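Local coordinates for cystathionine beta-lyase family protein, YNBB B.subtilis ortholog (Clostridium acetobutylicum, PDB 3HVY) that probably acts as a pyridoxal-phosphate-dependent carbon-sulfur lyase of the methionine gamma-lyase family and may take part in aluminium resistance, at residues R81-I86 against A92-H97; K51-E56 against S289-L294; V217-G222 against G254-G259. All coordinates share one frame; numbering follows the deposited sequence.

How the contacts relate
Contact 1 lies between the other two, its centre about 10 Å from the centre of each, while the centres of contacts 2 and 3 are about 17 Å apart and the two do not touch. Helix 74-87 is the bridge to contact 2: R81 NE meets E56 OE2 at 2.6 Å in a salt bridge. Strand 91-95 is the bridge to contact 3, pairing antiparallel with strand 255-259 at the edge of the seven-stranded sheet. Along the chain, contact 2 joins 51-56 to 289-294 and encloses contacts 1 and 3, which follow one another. The series thus runs from outer helices, through the sheet edge, to the cofactor site.

Contact 1: residues R81-I86 against A92-H97; sequences RVYANI and AFVRPH. With NA (sodium ion), chain X.
Y83 and V94 form the dense part of this contact. The CG2 methyl of V94 sits over one face of the Y83 ring, 3.6 Å from its centroid and 14° off the ring normal, a CH-pi contact placed over the middle of the ring. V94 CG2 lies anti to the carbonyl carbon, while CG1 reaches toward the phenol end, 4.0 Å from Y83 CZ. Next to this pair, A92 CB packs 3.8 Å from Y83 CB and 3.7 Å from A84 N, so a small side chain lets helix and strand close in, with the CA atoms of A84 and A92 5.0 Å apart. Helix 74-87 leads through a short turn to edge strand 91-95 of the mixed sheet in the pyridoxal-phosphate aminotransferase-like fold; the axes of 81-86 and 92-95 make 129°. No hydrogen bond joins the two segments. The looser side begins at the partly exposed N85, where a sodium ion is held by N85 O and N85 OD1, each at 2.3 Å, together with two waters and N88. A chi1 of -164° swings OD1 to the ion beside the residue's own backbone O, so N85 chelates it, while its ND2 donates to E55.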
loop_
_atom_site.group_PDB
_atom_site.type_symbol
_atom_site.label_atom_id
_atom_site.label_comp_id
_atom_site.label_asym_id
_atom_site.label_seq_id
_atom_site.Cartn_x
_atom_site.Cartn_y
_atom_site.Cartn_z
ATOM N N ARG D 81 2.886 -21.770 7.186
ATOM C CA ARG D 81 2.569 -22.814 8.161
ATOM C C ARG D 81 1.061 -23.035 8.282
ATOM O O ARG D 81 0.595 -24.174 8.385
ATOM C CB ARG D 81 3.175 -22.498 9.507
ATOM C CG ARG D 81 4.678 -22.690 9.503
ATOM C CD ARG D 81 5.268 -22.632 10.914
ATOM N NE ARG D 81 5.376 -21.255 11.384
ATOM C CZ ARG D 81 6.389 -20.428 11.086
ATOM N NH1 ARG D 81 7.441 -20.819 10.380
ATOM N NH2 ARG D 81 6.374 -19.195 11.544
ATOM N N VAL D 82 0.282 -21.956 8.204
ATOM C CA VAL D 82 -1.191 -22.080 8.283
ATOM C C VAL D 82 -1.730 -22.908 7.087
ATOM O O VAL D 82 -2.521 -23.833 7.278
ATOM C CB VAL D 82 -1.867 -20.678 8.397
ATOM C CG1 VAL D 82 -3.379 -20.768 8.164
ATOM C CG2 VAL D 82 -1.524 -20.040 9.814
ATOM N N TYR D 83 -1.280 -22.591 5.869
ATOM C CA TYR D 83 -1.697 -23.329 4.712
ATOM C C TYR D 83 -1.256 -24.804 4.812
ATOM O O TYR D 83 -2.025 -25.701 4.471
ATOM C CB TYR D 83 -1.104 -22.751 3.448
ATOM C CG TYR D 83 -1.912 -21.725 2.681
ATOM C CD1 TYR D 83 -2.291 -20.528 3.245
ATOM C CD2 TYR D 83 -2.191 -21.920 1.310
ATOM C CE1 TYR D 83 -2.972 -19.532 2.454
ATOM C CE2 TYR D 83 -2.852 -20.973 0.559
ATOM C CZ TYR D 83 -3.281 -19.799 1.137
ATOM O OH TYR D 83 -3.947 -18.853 0.345
ATOM N N ALA D 84 -0.013 -25.058 5.207
ATOM C CA ALA D 84 0.466 -26.461 5.353
ATOM C C ALA D 84 -0.465 -27.242 6.327
ATOM O O ALA D 84 -0.853 -28.414 6.101
ATOM C CB ALA D 84 1.900 -26.483 5.847
ATOM N N ASN D 85 -0.852 -26.581 7.397
ATOM C CA ASN D 85 -1.772 -27.195 8.362
ATOM C C ASN D 85 -3.140 -27.492 7.704
ATOM O O ASN D 85 -3.674 -28.614 7.793
ATOM C CB ASN D 85 -1.968 -26.250 9.525
ATOM C CG ASN D 85 -2.581 -26.928 10.747
ATOM O OD1 ASN D 85 -3.014 -28.093 10.693
ATOM N ND2 ASN D 85 -2.572 -26.218 11.876
ATOM N N ILE D 86 -3.693 -26.516 6.994
ATOM C CA ILE D 86 -5.006 -26.678 6.362
ATOM C C ILE D 86 -4.998 -27.829 5.351
ATOM O O ILE D 86 -5.915 -28.668 5.307
ATOM C CB ILE D 86 -5.467 -25.373 5.672
ATOM C CG1 ILE D 86 -5.783 -24.334 6.747
ATOM C CG2 ILE D 86 -6.683 -25.628 4.742
ATOM C CD1 ILE D 86 -5.911 -22.861 6.213
ATOM N N ALA D 92 4.341 -25.520 2.721
ATOM C CA ALA D 92 3.569 -24.684 1.818
ATOM C C ALA D 92 4.388 -23.448 1.578
ATOM O O ALA D 92 5.280 -23.101 2.380
ATOM C CB ALA D 92 2.151 -24.335 2.342
ATOM N N PHE D 93 4.060 -22.794 0.473
ATOM C CA PHE D 93 4.782 -21.652 -0.080
ATOM C C PHE D 93 3.739 -20.789 -0.782
ATOM O O PHE D 93 3.261 -21.125 -1.883
ATOM C CB PHE D 93 5.850 -22.151 -1.032
ATOM C CG PHE D 93 6.638 -21.063 -1.729
ATOM C CD1 PHE D 93 7.609 -20.322 -1.057
ATOM C CD2 PHE D 93 6.415 -20.795 -3.055
ATOM C CE1 PHE D 93 8.347 -19.382 -1.693
ATOM C CE2 PHE D 93 7.147 -19.806 -3.684
ATOM C CZ PHE D 93 8.140 -19.123 -2.999
ATOM N N VAL D 94 3.367 -19.713 -0.099
ATOM C CA VAL D 94 2.337 -18.803 -0.503
ATOM C C VAL D 94 2.975 -17.432 -0.675
ATOM O O VAL D 94 3.648 -16.901 0.248
ATOM C CB VAL D 94 1.242 -18.705 0.588
ATOM C CG1 VAL D 94 0.049 -17.865 0.065
ATOM C CG2 VAL D 94 0.836 -20.090 1.102
ATOM N N ARG D 95 2.792 -16.840 -1.854
ATOM C CA ARG D 95 3.485 -15.607 -2.158
ATOM C C ARG D 95 2.667 -14.772 -3.088
ATOM O O ARG D 95 1.981 -15.294 -3.993
ATOM C CB ARG D 95 4.812 -15.877 -2.858
ATOM C CG ARG D 95 5.859 -16.570 -2.035
ATOM C CD ARG D 95 6.410 -15.673 -0.942
ATOM N NE ARG D 95 7.520 -16.285 -0.206
ATOM C CZ ARG D 95 7.384 -17.181 0.762
ATOM N NH1 ARG D 95 6.189 -17.608 1.115
ATOM N NH2 ARG D 95 8.460 -17.663 1.365
ATOM N N PRO D 96 2.726 -13.448 -2.905
ATOM C CA PRO D 96 2.068 -12.506 -3.839
ATOM C C PRO D 96 2.877 -12.412 -5.153
ATOM O O PRO D 96 2.401 -11.927 -6.186
ATOM C CB PRO D 96 2.148 -11.174 -3.075
ATOM C CG PRO D 96 3.444 -11.308 -2.302
ATOM C CD PRO D 96 3.430 -12.744 -1.828
ATOM N N HIS D 97 4.103 -12.904 -5.116
ATOM C CA HIS D 97 4.986 -12.835 -6.273
ATOM C C HIS D 97 4.544 -13.677 -7.458
ATOM O O HIS D 97 5.045 -13.471 -8.588
ATOM C CB HIS D 97 6.413 -13.223 -5.886
ATOM C CG HIS D 97 6.938 -12.481 -4.689
ATOM N ND1 HIS D 97 7.989 -11.589 -4.760
ATOM C CD2 HIS D 97 6.543 -12.498 -3.385
ATOM C CE1 HIS D 97 8.200 -11.073 -3.555
ATOM N NE2 HIS D 97 7.347 -11.614 -2.702
HETATM NA NA NA X . -3.721 -30.033 9.642
HETATM O O HOH W 1 -4.319 -31.210 11.651
HETATM O O HOH W 2 -1.137 -30.615 9.666
#

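Contact 2: residues K51-E56 against S289-L294; sequences KAFQEE and SLYEGL
F53 meets Y291 and L294 and carries the whole of the contact from its own helix. Going along 51-56, K51 and A52 come first and contribute through their backbone: K51 O accepts from E55 N at 2.8 Å, and A52 O accepts from E56 N at 3.1 Å, two bonds that span F53 and hold its backbone in the last turn. F53 comes next. It leaves its helix at an angle to 289-294, yet the far end of the ring reaches that segment. CZ approaches Y291 O at 3.2 Å, and this carbonyl oxygen lies at the ring edge, near its plane, so the CZ corner of the rim points at the carbonyl oxygen. On the adjoining corner, F53 CE2 lies 3.6 Å from Y291 CD1 and 4.0 Å from Y291 CB. The two rings meet obliquely, planes at 65°, centroids 5.8 Å apart. On the other side of CZ, F53 CE1 touches L294 CD2 at 3.9 Å, the two side chains running antiparallel past one another; with its CG anti to the backbone N (chi1 178°), L294 extends this methyl toward the ring. No hydrogen bond crosses between the segments, and the phenol of Y291 has its polar partner elsewhere, at G75 O. Q54, the next residue, turns to a neighbouring subunit, bonding Y14 and S356 there. Beyond it, E55 closes the helix and E56 lies just past it. The contact therefore joins the C-terminal end of helix 18-55 to the early part of the long helix 287-317, and helix 74-87 packs against both, through I86 on A52 and V82 on L294.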
loop_
_atom_site.group_PDB
_atom_site.type_symbol
_atom_site.label_atom_id
_atom_site.label_comp_id
_atom_site.label_asym_id
_atom_site.label_seq_id
_atom_site.Cartn_x
_atom_site.Cartn_y
_atom_site.Cartn_z
ATOM N N LYS D 51 -9.057 -23.295 13.217
ATOM C CA LYS D 51 -8.092 -24.045 14.042
ATOM C C LYS D 51 -6.646 -23.811 13.587
ATOM O O LYS D 51 -5.739 -23.721 14.395
ATOM C CB LYS D 51 -8.342 -25.550 13.980
ATOM C CG LYS D 51 -9.589 -26.049 14.655
ATOM C CD LYS D 51 -9.545 -27.572 14.856
ATOM C CE LYS D 51 -9.204 -28.346 13.594
ATOM N NZ LYS D 51 -9.264 -29.833 13.799
ATOM N N ALA D 52 -6.425 -23.798 12.277
ATOM C CA ALA D 52 -5.092 -23.571 11.714
ATOM C C ALA D 52 -4.554 -22.166 12.178
ATOM O O ALA D 52 -3.390 -22.024 12.623
ATOM C CB ALA D 52 -5.138 -23.706 10.198
ATOM N N PHE D 53 -5.404 -21.138 12.125
ATOM C CA PHE D 53 -5.005 -19.822 12.611
ATOM C C PHE D 53 -4.552 -19.881 14.086
ATOM O O PHE D 53 -3.493 -19.381 14.467
ATOM C CB PHE D 53 -6.180 -18.845 12.492
ATOM C CG PHE D 53 -6.229 -18.060 11.173
ATOM C CD1 PHE D 53 -6.665 -18.647 9.999
ATOM C CD2 PHE D 53 -5.880 -16.722 11.145
ATOM C CE1 PHE D 53 -6.724 -17.929 8.823
ATOM C CE2 PHE D 53 -5.933 -15.974 9.976
ATOM C CZ PHE D 53 -6.341 -16.582 8.802
ATOM N N GLN D 54 -5.383 -20.515 14.894
ATOM C CA GLN D 54 -5.173 -20.587 16.344
ATOM C C GLN D 54 -3.992 -21.449 16.691
ATOM O O GLN D 54 -3.235 -21.089 17.576
ATOM C CB GLN D 54 -6.457 -21.092 16.997
ATOM C CG GLN D 54 -7.645 -20.156 16.692
ATOM C CD GLN D 54 -8.839 -20.486 17.547
ATOM O OE1 GLN D 54 -9.022 -21.646 17.920
ATOM N NE2 GLN D 54 -9.658 -19.486 17.861
ATOM N N GLU D 55 -3.746 -22.523 15.934
ATOM C CA GLU D 55 -2.573 -23.347 16.203
ATOM C C GLU D 55 -1.269 -22.638 15.818
ATOM O O GLU D 55 -0.252 -22.879 16.422
ATOM C CB GLU D 55 -2.702 -24.729 15.570
ATOM C CG GLU D 55 -3.854 -25.549 16.259
ATOM C CD GLU D 55 -4.320 -26.806 15.514
ATOM O OE1 GLU D 55 -3.764 -27.149 14.442
ATOM O OE2 GLU D 55 -5.265 -27.449 16.029
ATOM N N GLU D 56 -1.315 -21.712 14.881
ATOM C CA GLU D 56 -0.134 -20.942 14.552
ATOM C C GLU D 56 -0.045 -19.641 15.368
ATOM O O GLU D 56 0.872 -18.854 15.192
ATOM C CB GLU D 56 -0.077 -20.688 13.034
ATOM C CG GLU D 56 1.169 -19.923 12.501
ATOM C CD GLU D 56 2.513 -20.621 12.752
ATOM O OE1 GLU D 56 2.520 -21.866 12.961
ATOM O OE2 GLU D 56 3.562 -19.916 12.703
ATOM N N SER D 289 -4.393 -8.910 4.098
ATOM C CA SER D 289 -5.404 -9.269 3.131
ATOM C C SER D 289 -5.353 -10.756 2.800
ATOM O O SER D 289 -6.408 -11.362 2.569
ATOM C CB SER D 289 -5.276 -8.388 1.888
ATOM O OG SER D 289 -4.166 -8.806 1.083
ATOM N N LEU D 290 -4.161 -11.357 2.800
ATOM C CA LEU D 290 -4.046 -12.790 2.487
ATOM C C LEU D 290 -4.597 -13.637 3.626
ATOM O O LEU D 290 -5.284 -14.623 3.377
ATOM C CB LEU D 290 -2.593 -13.207 2.173
ATOM C CG LEU D 290 -1.944 -12.582 0.928
ATOM C CD1 LEU D 290 -0.502 -13.099 0.692
ATOM C CD2 LEU D 290 -2.911 -12.825 -0.286
ATOM N N TYR D 291 -4.354 -13.228 4.871
ATOM C CA TYR D 291 -4.906 -13.937 6.015
ATOM C C TYR D 291 -6.415 -13.786 6.075
ATOM O O TYR D 291 -7.132 -14.750 6.258
ATOM C CB TYR D 291 -4.326 -13.391 7.354
ATOM C CG TYR D 291 -2.929 -13.910 7.752
ATOM C CD1 TYR D 291 -2.777 -15.164 8.347
ATOM C CD2 TYR D 291 -1.794 -13.136 7.584
ATOM C CE1 TYR D 291 -1.550 -15.619 8.743
ATOM C CE2 TYR D 291 -0.562 -13.588 7.960
ATOM C CZ TYR D 291 -0.434 -14.835 8.543
ATOM O OH TYR D 291 0.802 -15.337 8.914
ATOM N N GLU D 292 -6.902 -12.543 5.982
ATOM C CA GLU D 292 -8.333 -12.342 6.039
ATOM C C GLU D 292 -9.012 -13.062 4.890
ATOM O O GLU D 292 -10.048 -13.630 5.058
ATOM C CB GLU D 292 -8.700 -10.855 5.995
ATOM C CG GLU D 292 -10.209 -10.696 6.205
ATOM C CD GLU D 292 -10.712 -9.265 6.379
ATOM O OE1 GLU D 292 -9.911 -8.318 6.229
ATOM O OE2 GLU D 292 -11.922 -9.116 6.683
ATOM N N GLY D 293 -8.418 -13.010 3.695
ATOM C CA GLY D 293 -8.944 -13.687 2.567
ATOM C C GLY D 293 -9.055 -15.174 2.789
ATOM O O GLY D 293 -10.081 -15.800 2.420
ATOM N N LEU D 294 -8.014 -15.762 3.351
ATOM C CA LEU D 294 -8.067 -17.177 3.746
ATOM C C LEU D 294 -9.214 -17.509 4.731
ATOM O O LEU D 294 -9.931 -18.507 4.581
ATOM C CB LEU D 294 -6.708 -17.608 4.303
ATOM C CG LEU D 294 -6.540 -19.031 4.813
ATOM C CD1 LEU D 294 -6.758 -19.973 3.695
ATOM C CD2 LEU D 294 -5.202 -19.270 5.481
#

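Contact 3: residues V217-G222 against G254-G259; sequences VDNCYG and GGYIAG
N219 ND2 donates a hydrogen bond to Y256 OH, 3.2 Å long with an N-H...O angle of 152°, and this is where the two segments meet. The hydroxyl lies close to the N219 amide plane, 13° out of it, whereas the amide and the phenol ring stand nearly perpendicular at 88°. N219 CB also approaches Y256 OH at 3.4 Å, so the phenol oxygen touches both the root and the tip of the asparagine. The Y256 ring leaves the strand with CG lodged between backbone N and C, which carries its hydroxyl across to N219. Each polar group has further partners: Y256 OH is bonded to E223, N219 OD1 accepts from R184, and N219 ND2 also serves E229. This network probably fixes the rotation of the amide. Behind N219, the backbone is shaped by D218 OD1, which accepts from C220 N at 3.1 Å in an Asx turn, and by a type II beta turn from N219 to G222. D218 OD2 in turn bonds N1 of the cofactor-lysine adduct at position 244, the aspartate-pyridine pairing characteristic of fold-type I pyridoxal-phosphate enzymes.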
loop_
_atom_site.group_PDB
_atom_site.type_symbol
_atom_site.label_atom_id
_atom_site.label_comp_id
_atom_site.label_asym_id
_atom_site.label_seq_id
_atom_site.Cartn_x
_atom_site.Cartn_y
_atom_site.Cartn_z
ATOM N N VAL D 217 -1.098 -32.385 -8.246
ATOM C CA VAL D 217 -2.487 -31.962 -8.646
ATOM C C VAL D 217 -2.629 -30.425 -8.767
ATOM O O VAL D 217 -2.372 -29.695 -7.824
ATOM C CB VAL D 217 -3.534 -32.483 -7.655
ATOM C CG1 VAL D 217 -5.004 -32.220 -8.106
ATOM C CG2 VAL D 217 -3.309 -33.986 -7.423
ATOM N N ASP D 218 -2.997 -29.966 -9.956
ATOM C CA ASP D 218 -3.407 -28.585 -10.207
ATOM C C ASP D 218 -4.735 -28.438 -9.488
ATOM O O ASP D 218 -5.731 -29.044 -9.905
ATOM C CB ASP D 218 -3.561 -28.405 -11.709
ATOM C CG ASP D 218 -4.180 -27.071 -12.096
ATOM O OD1 ASP D 218 -4.593 -26.321 -11.178
ATOM O OD2 ASP D 218 -4.290 -26.802 -13.340
ATOM N N ASN D 219 -4.744 -27.696 -8.374
ATOM C CA ASN D 219 -5.932 -27.632 -7.497
ATOM C C ASN D 219 -6.806 -26.405 -7.764
ATOM O O ASN D 219 -7.687 -26.105 -6.984
ATOM C CB ASN D 219 -5.482 -27.591 -6.039
ATOM C CG ASN D 219 -6.512 -28.131 -5.114
ATOM O OD1 ASN D 219 -7.243 -29.059 -5.484
ATOM N ND2 ASN D 219 -6.610 -27.552 -3.881
ATOM N N CYS D 220 -6.496 -25.656 -8.818
ATOM C CA CYS D 220 -7.269 -24.470 -9.126
ATOM C C CYS D 220 -8.790 -24.694 -9.165
ATOM O O CYS D 220 -9.253 -25.601 -9.813
ATOM C CB CYS D 220 -6.819 -23.880 -10.465
ATOM S SG CYS D 220 -5.232 -22.983 -10.391
ATOM N N TYR D 221 -9.505 -23.810 -8.489
ATOM C CA TYR D 221 -10.963 -23.745 -8.397
ATOM C C TYR D 221 -11.565 -24.743 -7.442
ATOM O O TYR D 221 -12.783 -24.760 -7.224
ATOM C CB TYR D 221 -11.623 -23.965 -9.727
ATOM C CG TYR D 221 -11.406 -22.861 -10.754
ATOM C CD1 TYR D 221 -11.952 -21.623 -10.553
ATOM C CD2 TYR D 221 -10.728 -23.086 -11.945
ATOM C CE1 TYR D 221 -11.854 -20.632 -11.476
ATOM C CE2 TYR D 221 -10.608 -22.044 -12.905
ATOM C CZ TYR D 221 -11.196 -20.841 -12.643
ATOM O OH TYR D 221 -11.129 -19.776 -13.517
ATOM N N GLY D 222 -10.743 -25.583 -6.856
ATOM C CA GLY D 222 -11.301 -26.628 -6.009
ATOM C C GLY D 222 -11.185 -26.377 -4.510
ATOM O O GLY D 222 -11.732 -27.131 -3.714
ATOM N N GLY D 254 -1.185 -13.422 -6.676
ATOM C CA GLY D 254 -0.378 -14.470 -6.021
ATOM C C GLY D 254 -0.834 -15.901 -6.243
ATOM O O GLY D 254 -1.753 -16.179 -7.017
ATOM N N GLY D 255 -0.136 -16.815 -5.576
ATOM C CA GLY D 255 -0.334 -18.246 -5.778
ATOM C C GLY D 255 0.228 -19.019 -4.592
ATOM O O GLY D 255 0.888 -18.440 -3.717
ATOM N N TYR D 256 -0.030 -20.328 -4.584
ATOM C CA TYR D 256 0.458 -21.188 -3.550
ATOM C C TYR D 256 0.949 -22.512 -4.148
ATOM O O TYR D 256 0.507 -22.931 -5.222
ATOM C CB TYR D 256 -0.599 -21.409 -2.462
ATOM C CG TYR D 256 -1.745 -22.327 -2.869
ATOM C CD1 TYR D 256 -2.886 -21.815 -3.474
ATOM C CD2 TYR D 256 -1.662 -23.714 -2.652
ATOM C CE1 TYR D 256 -3.911 -22.666 -3.879
ATOM C CE2 TYR D 256 -2.689 -24.566 -3.065
ATOM C CZ TYR D 256 -3.816 -24.030 -3.662
ATOM O OH TYR D 256 -4.869 -24.823 -4.081
ATOM N N ILE D 257 1.911 -23.105 -3.447
ATOM C CA ILE D 257 2.377 -24.452 -3.669
ATOM C C ILE D 257 2.403 -25.127 -2.310
ATOM O O ILE D 257 2.811 -24.523 -1.341
ATOM C CB ILE D 257 3.759 -24.505 -4.303
ATOM C CG1 ILE D 257 3.725 -23.838 -5.649
ATOM C CG2 ILE D 257 4.260 -26.036 -4.373
ATOM C CD1 ILE D 257 5.062 -23.789 -6.390
ATOM N N ALA D 258 1.902 -26.354 -2.228
ATOM C CA ALA D 258 1.809 -27.080 -0.967
ATOM C C ALA D 258 2.078 -28.554 -1.200
ATOM O O ALA D 258 1.717 -29.131 -2.229
ATOM C CB ALA D 258 0.447 -26.919 -0.313
ATOM N N GLY D 259 2.693 -29.174 -0.207
ATOM C CA GLY D 259 3.054 -30.586 -0.301
ATOM C C GLY D 259 4.225 -30.997 0.573
ATOM O O GLY D 259 4.516 -30.383 1.605
#